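Local atomic coordinates of sugar fermentation stimulation protein homolog (Pyrococcus furiosus, PDB entry 4DA2), a protein that probably binds DNA and combines an N-terminal OB-fold domain with a calcium-binding domain of the PD-(D/E)xK nuclease fold. Residues E127-K133 / R169-I175; I208-G212 / Y223-V229. The protein carries 1 engineered substitution. All coordinates share one frame; numbering follows the deposited sequence.

Contact 1: residues E127-K133 / R169-I175; sequences EIFVETK and RAMIVFI. With CA (calcium ion), chain C.
Val130 and Met171 lie side by side and point the same way from two neighbouring parallel strands, 127-133 and 169-175, in the core sheet of the PD-(D/E)xK domain. From Phe129 N to Ile175 N, six backbone hydrogen bonds join the strands in a regular parallel ladder. Packing is close from Ile128 onward. On the face of Ile128, Val130, Thr132 and Val173, one gamma branch of Val130, CG2, reaches Met171 CB at 4.0 Å, while the other, CG1, meets Val173 CG2 at 3.9 Å. Ile128 holds CG1 anti to the backbone N (chi1 -176°), which carries its CD1 to 3.8 Å from Met171 CB. Phe88 of helix 81-93 covers Val130, Thr132 and Val173. On the other face, Ile172 CD1 touches Lys133 CG, and Lys133 CB approaches CD1 of the Phe174 ring at 3.8 Å; Leu160 of helix 151-165 packs on Ala170 and Ile172.

The end at Glu127 and Arg169 is looser and faces solvent. Here a water joins the strands, donating to Glu127 O and accepting from Arg169 N, and the arginine reaches Ile128 CD1 with NH2.

At the far end lies the metal. Calcium is bound by Glu131 OE2 and by Thr132 O, each at 2.4 Å, with three waters, and Asp118 of strand 115-122 shares the ion. Lys133, its chain bent at chi2 (-107°), brings NZ above the carboxylate plane of Glu131, 2.8 Å from OE2 in a salt bridge that ties the lysine to the metal site; NZ also donates to a calcium-bound water at 2.7 Å and bonds His156. Glu131-Thr132-Lys133 thus matches the (D/E)xK signature, and with Asp118 and the Thr132 carbonyl as further ligands the site is consistent with a metal centre as in PD-(D/E)xK nucleases.

Contact 2: residues I208-G212 / Y223-V229; sequences IRALG and YRGELGV
Ala210 and Leu227 face each other in the beta hairpin of strands 207-215 and 220-229, whose second strand carries a beta bulge, Arg224 and Gly225 standing opposite Gly212. Three backbone hydrogen bonds define the pairing. Leu227 N donates to Ala210 O and Gly212 N to Gly225 O, each at 2.8 Å. Arg224 N then donates to Gly212 O, so the two residues of the bulge use both the N-H and the carbonyl of the one glycine. The backbone angles of Gly225, phi 111° and psi -166°, suit a residue without a CB, which would jam against the Arg224 carbonyl. Leu211 and Glu226 form the non-hydrogen-bonded pair between these bonds.

Among the apolar contacts, Ala210 CB touches Leu227 CB and Val229 CG2, each at 4.0 Å, and Val229 extends the row by setting CG1 against Ile208 CG2, the two side chains crossing at about a right angle. Leu227 also packs on the Gly212 backbone, its CG 3.7 Å from Gly212 N. A chi1 of 168°, with CG anti to the backbone N, swings the Tyr223 ring toward Leu211, and the two side chains cross at a slant; Leu211 CD2 lies 3.9 Å from Tyr223 CE1, with the hydroxyl as a neighbour. Ile91 of helix 81-93 touches both residues.

Charged groups contribute little direct pairing across the hairpin. Arg209 and Glu226 run side by side, but Arg209 NE remains 4.9 Å from Glu226 OE1 and makes its salt bridge with Glu99 instead, while NH2 pairs with Glu207. Arg224, with a bend at chi3, curls back to the hairpin and is held by His214 and the carbonyl of Val181. Its guanidinium lays one face over Gly212, where no side chain intervenes, bringing Arg224 NH2 to 3.6 Å from Gly212 CA.

Overall arrangement
The chain starts with strand 2-6, which pairs with strand 220-229, leaves for the OB-fold sheet of residues 11-78, and returns after helix 81-93 to the same large mixed sheet. Contact 1 closes a loop of 35 residues that includes helix 151-165, returning the chain in parallel beside strand 127-139. Helix 192-204 follows, and contact 2 then closes a short hairpin with ten residues between its segments. The contacts are in series and neither nest nor cross. They join laterally because strand 169-176 pairs with strand 207-215: Phe174 probably bonds through its backbone to Arg209 and Leu211. Through strand 220-229 the chain's beginning is thus linked to the calcium-bearing sheet.

Contact 1: residues E127-K133 / R169-I175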
ATOM      1  N   GLU A 127       2.626   6.779  22.247  1.00 26.97           N
ATOM      2  CA  GLU A 127       1.996   5.992  21.193  1.00 25.05           C
ATOM      3  C   GLU A 127       1.794   6.819  19.937  1.00 12.91           C
ATOM      4  O   GLU A 127       1.800   8.053  19.992  1.00 20.04           O
ATOM      5  CB  GLU A 127       0.643   5.476  21.654  1.00 22.62           C
ATOM      6  CG  GLU A 127       0.698   4.457  22.773  1.00 35.79           C
ATOM      7  CD  GLU A 127      -0.692   4.152  23.302  1.00 32.01           C
ATOM      8  OE1 GLU A 127      -1.622   4.936  22.996  1.00 39.08           O
ATOM      9  OE2 GLU A 127      -0.852   3.128  24.005  1.00 58.85           O
ATOM     10  N   ILE A 128       1.655   6.131  18.800  1.00 16.11           N
ATOM     11  CA  ILE A 128       1.373   6.783  17.523  1.00 13.50           C
ATOM     12  C   ILE A 128       0.410   5.926  16.699  1.00 12.32           C
ATOM     13  O   ILE A 128       0.565   4.696  16.582  1.00 17.83           O
ATOM     14  CB  ILE A 128       2.687   7.123  16.720  1.00 15.28           C
ATOM     15  CG1 ILE A 128       2.368   7.888  15.422  1.00 18.09           C
ATOM     16  CG2 ILE A 128       3.528   5.855  16.468  1.00 27.41           C
ATOM     17  CD1 ILE A 128       3.609   8.417  14.642  1.00 29.01           C
ATOM     18  N   PHE A 129      -0.609   6.586  16.151  1.00 16.56           N
ATOM     19  CA  PHE A 129      -1.509   5.943  15.184  1.00 15.58           C
ATOM     20  C   PHE A 129      -0.923   6.085  13.786  1.00 12.04           C
ATOM     21  O   PHE A 129      -0.534   7.195  13.380  1.00 15.69           O
ATOM     22  CB  PHE A 129      -2.887   6.600  15.241  1.00 15.90           C
ATOM     23  CG  PHE A 129      -3.653   6.267  16.475  1.00 14.78           C
ATOM     24  CD1 PHE A 129      -4.359   5.060  16.561  1.00 20.39           C
ATOM     25  CD2 PHE A 129      -3.618   7.124  17.584  1.00 19.27           C
ATOM     26  CE1 PHE A 129      -5.091   4.736  17.740  1.00 18.86           C
ATOM     27  CE2 PHE A 129      -4.327   6.807  18.764  1.00 22.21           C
ATOM     28  CZ  PHE A 129      -5.052   5.608  18.841  1.00 18.65           C
ATOM     29  N   VAL A 130      -0.849   4.971  13.061  1.00 19.84           N
ATOM     30  CA  VAL A 130      -0.281   4.973  11.710  1.00 23.44           C
ATOM     31  C   VAL A 130      -1.253   4.341  10.712  1.00 12.65           C
ATOM     32  O   VAL A 130      -1.713   3.214  10.925  1.00 15.90           O
ATOM     33  CB  VAL A 130       1.104   4.252  11.658  1.00 12.86           C
ATOM     34  CG1 VAL A 130       1.653   4.274  10.223  1.00 17.86           C
ATOM     35  CG2 VAL A 130       2.075   4.896  12.630  1.00 14.92           C
ATOM     36  N   GLU A 131      -1.592   5.098   9.658  1.00 13.38           N
ATOM     37  CA  GLU A 131      -2.397   4.595   8.552  1.00 17.54           C
ATOM     38  C   GLU A 131      -1.484   4.433   7.338  1.00 20.34           C
ATOM     39  O   GLU A 131      -0.683   5.344   7.030  1.00 16.69           O
ATOM     40  CB  GLU A 131      -3.563   5.562   8.245  1.00 14.05           C
ATOM     41  CG  GLU A 131      -4.424   5.215   7.016  1.00 14.94           C
ATOM     42  CD  GLU A 131      -5.096   3.845   7.139  1.00 14.16           C
ATOM     43  OE1 GLU A 131      -5.341   3.412   8.292  1.00 17.47           O
ATOM     44  OE2 GLU A 131      -5.339   3.190   6.084  1.00 17.21           O
ATOM     45  N   THR A 132      -1.569   3.274   6.679  1.00 12.21           N
ATOM     46  CA  THR A 132      -0.763   3.057   5.478  1.00 12.46           C
ATOM     47  C   THR A 132      -1.677   3.020   4.263  1.00 15.09           C
ATOM     48  O   THR A 132      -2.796   2.476   4.338  1.00 16.67           O
ATOM     49  CB  THR A 132       0.131   1.798   5.568  1.00 17.85           C
ATOM     50  OG1 THR A 132      -0.698   0.637   5.710  1.00 24.79           O
ATOM     51  CG2 THR A 132       1.058   1.893   6.772  1.00 19.36           C
ATOM     52  N   LYS A 133      -1.261   3.665   3.176  1.00 13.78           N
ATOM     53  CA  LYS A 133      -2.060   3.641   1.926  1.00 13.01           C
ATOM     54  C   LYS A 133      -1.270   3.162   0.713  1.00 15.88           C
ATOM     55  O   LYS A 133      -0.093   3.447   0.599  1.00 13.97           O
ATOM     56  CB  LYS A 133      -2.620   5.029   1.626  1.00 13.83           C
ATOM     57  CG  LYS A 133      -3.521   5.566   2.745  1.00 24.34           C
ATOM     58  CD  LYS A 133      -4.955   5.555   2.341  1.00 32.69           C
ATOM     59  CE  LYS A 133      -5.883   5.902   3.496  1.00 26.41           C
ATOM     60  NZ  LYS A 133      -6.518   4.628   3.957  1.00 28.11           N
ATOM     61  N   ARG A 169      -0.117  11.755  18.470  1.00 19.27           N
ATOM     62  CA  ARG A 169       0.805  11.474  17.372  1.00 17.41           C
ATOM     63  C   ARG A 169       0.072  10.680  16.289  1.00 17.68           C
ATOM     64  O   ARG A 169      -0.564   9.627  16.552  1.00 15.19           O
ATOM     65  CB  ARG A 169       2.045  10.711  17.884  1.00 18.05           C
ATOM     66  CG  ARG A 169       2.902  11.497  18.917  1.00 32.01           C
ATOM     67  CD  ARG A 169       3.805  12.503  18.208  1.00 42.20           C
ATOM     68  NE  ARG A 169       4.598  11.833  17.178  1.00136.50           N
ATOM     69  CZ  ARG A 169       4.951  12.368  16.013  1.00 53.36           C
ATOM     70  NH1 ARG A 169       4.594  13.610  15.694  1.00 49.08           N
ATOM     71  NH2 ARG A 169       5.669  11.653  15.161  1.00 51.00           N
ATOM     72  N   ALA A 170       0.168  11.185  15.065  1.00 19.96           N
ATOM     73  CA  ALA A 170      -0.492  10.564  13.942  1.00 14.65           C
ATOM     74  C   ALA A 170       0.421  10.603  12.714  1.00 15.21           C
ATOM     75  O   ALA A 170       1.151  11.586  12.499  1.00 14.02           O
ATOM     76  CB  ALA A 170      -1.818  11.270  13.647  1.00 12.20           C
ATOM     77  N   MET A 171       0.364   9.535  11.919  1.00 15.09           N
ATOM     78  CA  MET A 171       1.201   9.386  10.710  1.00 15.31           C
ATOM     79  C   MET A 171       0.446   8.691   9.588  1.00 12.19           C
ATOM     80  O   MET A 171      -0.319   7.740   9.833  1.00 14.03           O
ATOM     81  CB  MET A 171       2.471   8.575  11.017  1.00 13.45           C
ATOM     82  CG  MET A 171       3.414   8.445   9.833  1.00 17.19           C
ATOM     83  SD  MET A 171       4.894   7.481  10.230  1.00 21.74           S
ATOM     84  CE  MET A 171       5.840   8.798  10.978  1.00 23.61           C
ATOM     85  N   ILE A 172       0.624   9.199   8.363  1.00 12.53           N
ATOM     86  CA  ILE A 172       0.209   8.480   7.172  1.00 11.10           C
ATOM     87  C   ILE A 172       1.426   8.096   6.359  1.00 17.80           C
ATOM     88  O   ILE A 172       2.333   8.899   6.142  1.00 15.71           O
ATOM     89  CB  ILE A 172      -0.892   9.232   6.317  1.00  9.03           C
ATOM     90  CG1 ILE A 172      -1.422   8.359   5.172  1.00 13.98           C
ATOM     91  CG2 ILE A 172      -0.389  10.587   5.774  1.00 12.86           C
ATOM     92  CD1 ILE A 172      -2.702   8.915   4.565  1.00 14.46           C
ATOM     93  N   VAL A 173       1.451   6.838   5.943  1.00 15.43           N
ATOM     94  CA  VAL A 173       2.573   6.311   5.172  1.00  8.70           C
ATOM     95  C   VAL A 173       2.060   5.802   3.847  1.00 11.88           C
ATOM     96  O   VAL A 173       1.250   4.855   3.817  1.00 15.53           O
ATOM     97  CB  VAL A 173       3.274   5.174   5.913  1.00 11.26           C
ATOM     98  CG1 VAL A 173       4.456   4.640   5.055  1.00 15.05           C
ATOM     99  CG2 VAL A 173       3.789   5.622   7.312  1.00 14.38           C
ATOM    100  N   PHE A 174       2.538   6.395   2.753  1.00 11.11           N
ATOM    101  CA  PHE A 174       2.199   5.915   1.417  1.00  7.95           C
ATOM    102  C   PHE A 174       3.198   4.839   0.980  1.00 14.04           C
ATOM    103  O   PHE A 174       4.412   5.030   1.020  1.00 12.57           O
ATOM    104  CB  PHE A 174       2.142   7.113   0.439  1.00 11.89           C
ATOM    105  CG  PHE A 174       1.072   8.091   0.785  1.00 18.69           C
ATOM    106  CD1 PHE A 174      -0.251   7.821   0.444  1.00 18.69           C
ATOM    107  CD2 PHE A 174       1.354   9.246   1.519  1.00 13.67           C
ATOM    108  CE1 PHE A 174      -1.284   8.700   0.785  1.00 20.30           C
ATOM    109  CE2 PHE A 174       0.315  10.156   1.841  1.00 16.34           C
ATOM    110  CZ  PHE A 174      -0.998   9.864   1.495  1.00 21.19           C
ATOM    111  N   ILE A 175       2.667   3.690   0.588  1.00 12.08           N
ATOM    112  CA  ILE A 175       3.498   2.583   0.141  1.00 12.20           C
ATOM    113  C   ILE A 175       3.576   2.637  -1.388  1.00  9.77           C
ATOM    114  O   ILE A 175       2.646   2.201  -2.104  1.00 14.51           O
ATOM    115  CB  ILE A 175       2.928   1.216   0.632  1.00 13.75           C
ATOM    116  CG1 ILE A 175       2.701   1.243   2.163  1.00 16.83           C
ATOM    117  CG2 ILE A 175       3.873   0.100   0.233  1.00 16.27           C
ATOM    118  CD1 ILE A 175       3.976   1.493   3.014  1.00 22.55           C
TER
HETATM  119 CA    CA C 301      -4.578   1.155   5.152  1.00 14.23          CA
HETATM  120  O   HOH W   1      -0.318   9.994  20.840  1.00 33.04           O
HETATM  121  O   HOH W   2      -5.867   2.088   3.332  1.00 24.85           O
HETATM  122  O   HOH W   3      -6.972   0.137   5.343  1.00 29.13           O
HETATM  123  O   HOH W   4      -3.461  -1.038   5.061  1.00 31.04           O

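Contact 2: residues I208-G212 / Y223-V229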
ATOM      1  N   ILE A 208       3.684  12.850   7.417  1.00 12.95           N
ATOM      2  CA  ILE A 208       3.471  12.158   6.133  1.00  8.98           C
ATOM      3  C   ILE A 208       4.798  11.544   5.633  1.00 16.89           C
ATOM      4  O   ILE A 208       5.810  12.240   5.540  1.00 14.15           O
ATOM      5  CB  ILE A 208       2.876  13.079   5.052  1.00 17.88           C
ATOM      6  CG1 ILE A 208       1.488  13.593   5.489  1.00 13.57           C
ATOM      7  CG2 ILE A 208       2.835  12.332   3.705  1.00 18.54           C
ATOM      8  CD1 ILE A 208       0.890  14.648   4.541  1.00 12.37           C
ATOM      9  N   ARG A 209       4.781  10.242   5.325  1.00 13.59           N
ATOM     10  CA  ARG A 209       5.983   9.556   4.792  1.00  9.09           C
ATOM     11  C   ARG A 209       5.542   8.791   3.547  1.00 20.41           C
ATOM     12  O   ARG A 209       4.343   8.479   3.373  1.00 14.47           O
ATOM     13  CB  ARG A 209       6.546   8.537   5.802  1.00  8.44           C
ATOM     14  CG  ARG A 209       6.891   9.111   7.206  1.00 18.00           C
ATOM     15  CD  ARG A 209       8.097  10.056   7.229  1.00 24.64           C
ATOM     16  NE  ARG A 209       8.317  10.554   8.598  1.00 18.86           N
ATOM     17  CZ  ARG A 209       7.904  11.741   9.037  1.00 21.39           C
ATOM     18  NH1 ARG A 209       7.298  12.588   8.210  1.00 27.17           N
ATOM     19  NH2 ARG A 209       8.136  12.094  10.297  1.00 27.05           N
ATOM     20  N   ALA A 210       6.511   8.487   2.697  1.00 16.75           N
ATOM     21  CA  ALA A 210       6.288   7.617   1.544  1.00 11.35           C
ATOM     22  C   ALA A 210       7.505   6.708   1.348  1.00 17.32           C
ATOM     23  O   ALA A 210       8.636   7.161   1.422  1.00 14.00           O
ATOM     24  CB  ALA A 210       6.018   8.449   0.293  1.00 16.50           C
ATOM     25  N   LEU A 211       7.248   5.436   1.073  1.00 11.60           N
ATOM     26  CA  LEU A 211       8.300   4.439   0.948  1.00 11.82           C
ATOM     27  C   LEU A 211       8.299   3.788  -0.418  1.00 16.13           C
ATOM     28  O   LEU A 211       7.236   3.510  -0.951  1.00 16.96           O
ATOM     29  CB  LEU A 211       8.088   3.350   1.985  1.00 16.67           C
ATOM     30  CG  LEU A 211       7.853   3.791   3.434  1.00 16.73           C
ATOM     31  CD1 LEU A 211       7.525   2.563   4.294  1.00 21.81           C
ATOM     32  CD2 LEU A 211       9.089   4.516   3.975  1.00 14.35           C
ATOM     33  N   GLY A 212       9.487   3.554  -0.981  1.00 10.57           N
ATOM     34  CA  GLY A 212       9.593   2.851  -2.263  1.00 13.68           C
ATOM     35  C   GLY A 212       9.838   1.375  -2.032  1.00 17.38           C
ATOM     36  O   GLY A 212      10.725   0.987  -1.257  1.00 17.02           O
ATOM     37  N   TYR A 223      13.057  -3.001  -0.196  1.00 13.45           N
ATOM     38  CA  TYR A 223      12.725  -1.690   0.318  1.00 17.11           C
ATOM     39  C   TYR A 223      13.804  -0.751  -0.195  1.00 16.02           C
ATOM     40  O   TYR A 223      14.973  -0.929   0.140  1.00 19.12           O
ATOM     41  CB  TYR A 223      12.689  -1.737   1.865  1.00 11.96           C
ATOM     42  CG  TYR A 223      12.638  -0.372   2.533  1.00 19.98           C
ATOM     43  CD1 TYR A 223      11.725   0.622   2.110  1.00 16.06           C
ATOM     44  CD2 TYR A 223      13.510  -0.060   3.579  1.00 20.69           C
ATOM     45  CE1 TYR A 223      11.687   1.872   2.720  1.00 23.21           C
ATOM     46  CE2 TYR A 223      13.469   1.203   4.201  1.00 20.04           C
ATOM     47  CZ  TYR A 223      12.557   2.154   3.761  1.00 23.51           C
ATOM     48  OH  TYR A 223      12.524   3.398   4.363  1.00 21.40           O
ATOM     49  N   ARG A 224      13.412   0.219  -1.030  1.00 15.87           N
ATOM     50  CA  ARG A 224      14.354   1.117  -1.682  1.00 18.06           C
ATOM     51  C   ARG A 224      14.686   2.357  -0.822  1.00 17.10           C
ATOM     52  O   ARG A 224      15.654   3.057  -1.105  1.00 28.03           O
ATOM     53  CB  ARG A 224      13.869   1.518  -3.084  1.00 23.15           C
ATOM     54  CG  ARG A 224      13.770   0.344  -4.110  1.00 17.88           C
ATOM     55  CD  ARG A 224      13.633   0.895  -5.553  1.00 17.59           C
ATOM     56  NE  ARG A 224      12.571   1.895  -5.651  1.00 20.24           N
ATOM     57  CZ  ARG A 224      11.271   1.613  -5.702  1.00 23.77           C
ATOM     58  NH1 ARG A 224      10.858   0.352  -5.702  1.00 19.85           N
ATOM     59  NH2 ARG A 224      10.377   2.593  -5.762  1.00 18.63           N
ATOM     60  N   GLY A 225      13.919   2.576   0.239  1.00 20.31           N
ATOM     61  CA  GLY A 225      14.076   3.743   1.102  1.00 21.76           C
ATOM     62  C   GLY A 225      12.888   4.683   0.958  1.00 21.80           C
ATOM     63  O   GLY A 225      11.846   4.324   0.357  1.00 19.75           O
ATOM     64  N   GLU A 226      13.039   5.905   1.461  1.00 13.68           N
ATOM     65  CA  GLU A 226      11.928   6.854   1.369  1.00 17.78           C
ATOM     66  C   GLU A 226      11.851   7.563   0.022  1.00 16.53           C
ATOM     67  O   GLU A 226      12.859   7.743  -0.675  1.00 18.71           O
ATOM     68  CB  GLU A 226      11.996   7.902   2.481  1.00 18.54           C
ATOM     69  CG  GLU A 226      11.809   7.342   3.863  1.00 23.84           C
ATOM     70  CD  GLU A 226      11.867   8.436   4.931  1.00 25.46           C
ATOM     71  OE1 GLU A 226      11.185   9.486   4.762  1.00 29.61           O
ATOM     72  OE2 GLU A 226      12.547   8.223   5.953  1.00 26.90           O
ATOM     73  N   LEU A 227      10.649   7.998  -0.328  1.00 16.40           N
ATOM     74  CA  LEU A 227      10.417   8.771  -1.535  1.00 17.03           C
ATOM     75  C   LEU A 227      10.266  10.235  -1.117  1.00 13.20           C
ATOM     76  O   LEU A 227       9.792  10.523   0.003  1.00 14.25           O
ATOM     77  CB  LEU A 227       9.129   8.311  -2.236  1.00 22.50           C
ATOM     78  CG  LEU A 227       8.964   6.811  -2.566  1.00 20.81           C
ATOM     79  CD1 LEU A 227       7.575   6.538  -3.146  1.00 15.53           C
ATOM     80  CD2 LEU A 227      10.039   6.369  -3.540  1.00 13.95           C
ATOM     81  N   GLY A 228      10.654  11.142  -2.009  1.00 18.74           N
ATOM     82  CA  GLY A 228      10.514  12.569  -1.748  1.00 22.04           C
ATOM     83  C   GLY A 228       9.052  12.967  -1.827  1.00 16.44           C
ATOM     84  O   GLY A 228       8.437  12.839  -2.862  1.00 19.65           O
ATOM     85  N   VAL A 229       8.526  13.455  -0.704  1.00 13.58           N
ATOM     86  CA  VAL A 229       7.135  13.821  -0.550  1.00 12.08           C
ATOM     87  C   VAL A 229       6.836  15.239  -1.022  1.00 23.92           C
ATOM     88  O   VAL A 229       7.467  16.203  -0.564  1.00 18.63           O
ATOM     89  CB  VAL A 229       6.713  13.671   0.926  1.00 14.83           C
ATOM     90  CG1 VAL A 229       5.307  14.160   1.127  1.00 20.15           C
ATOM     91  CG2 VAL A 229       6.828  12.177   1.364  1.00 14.48           C
TER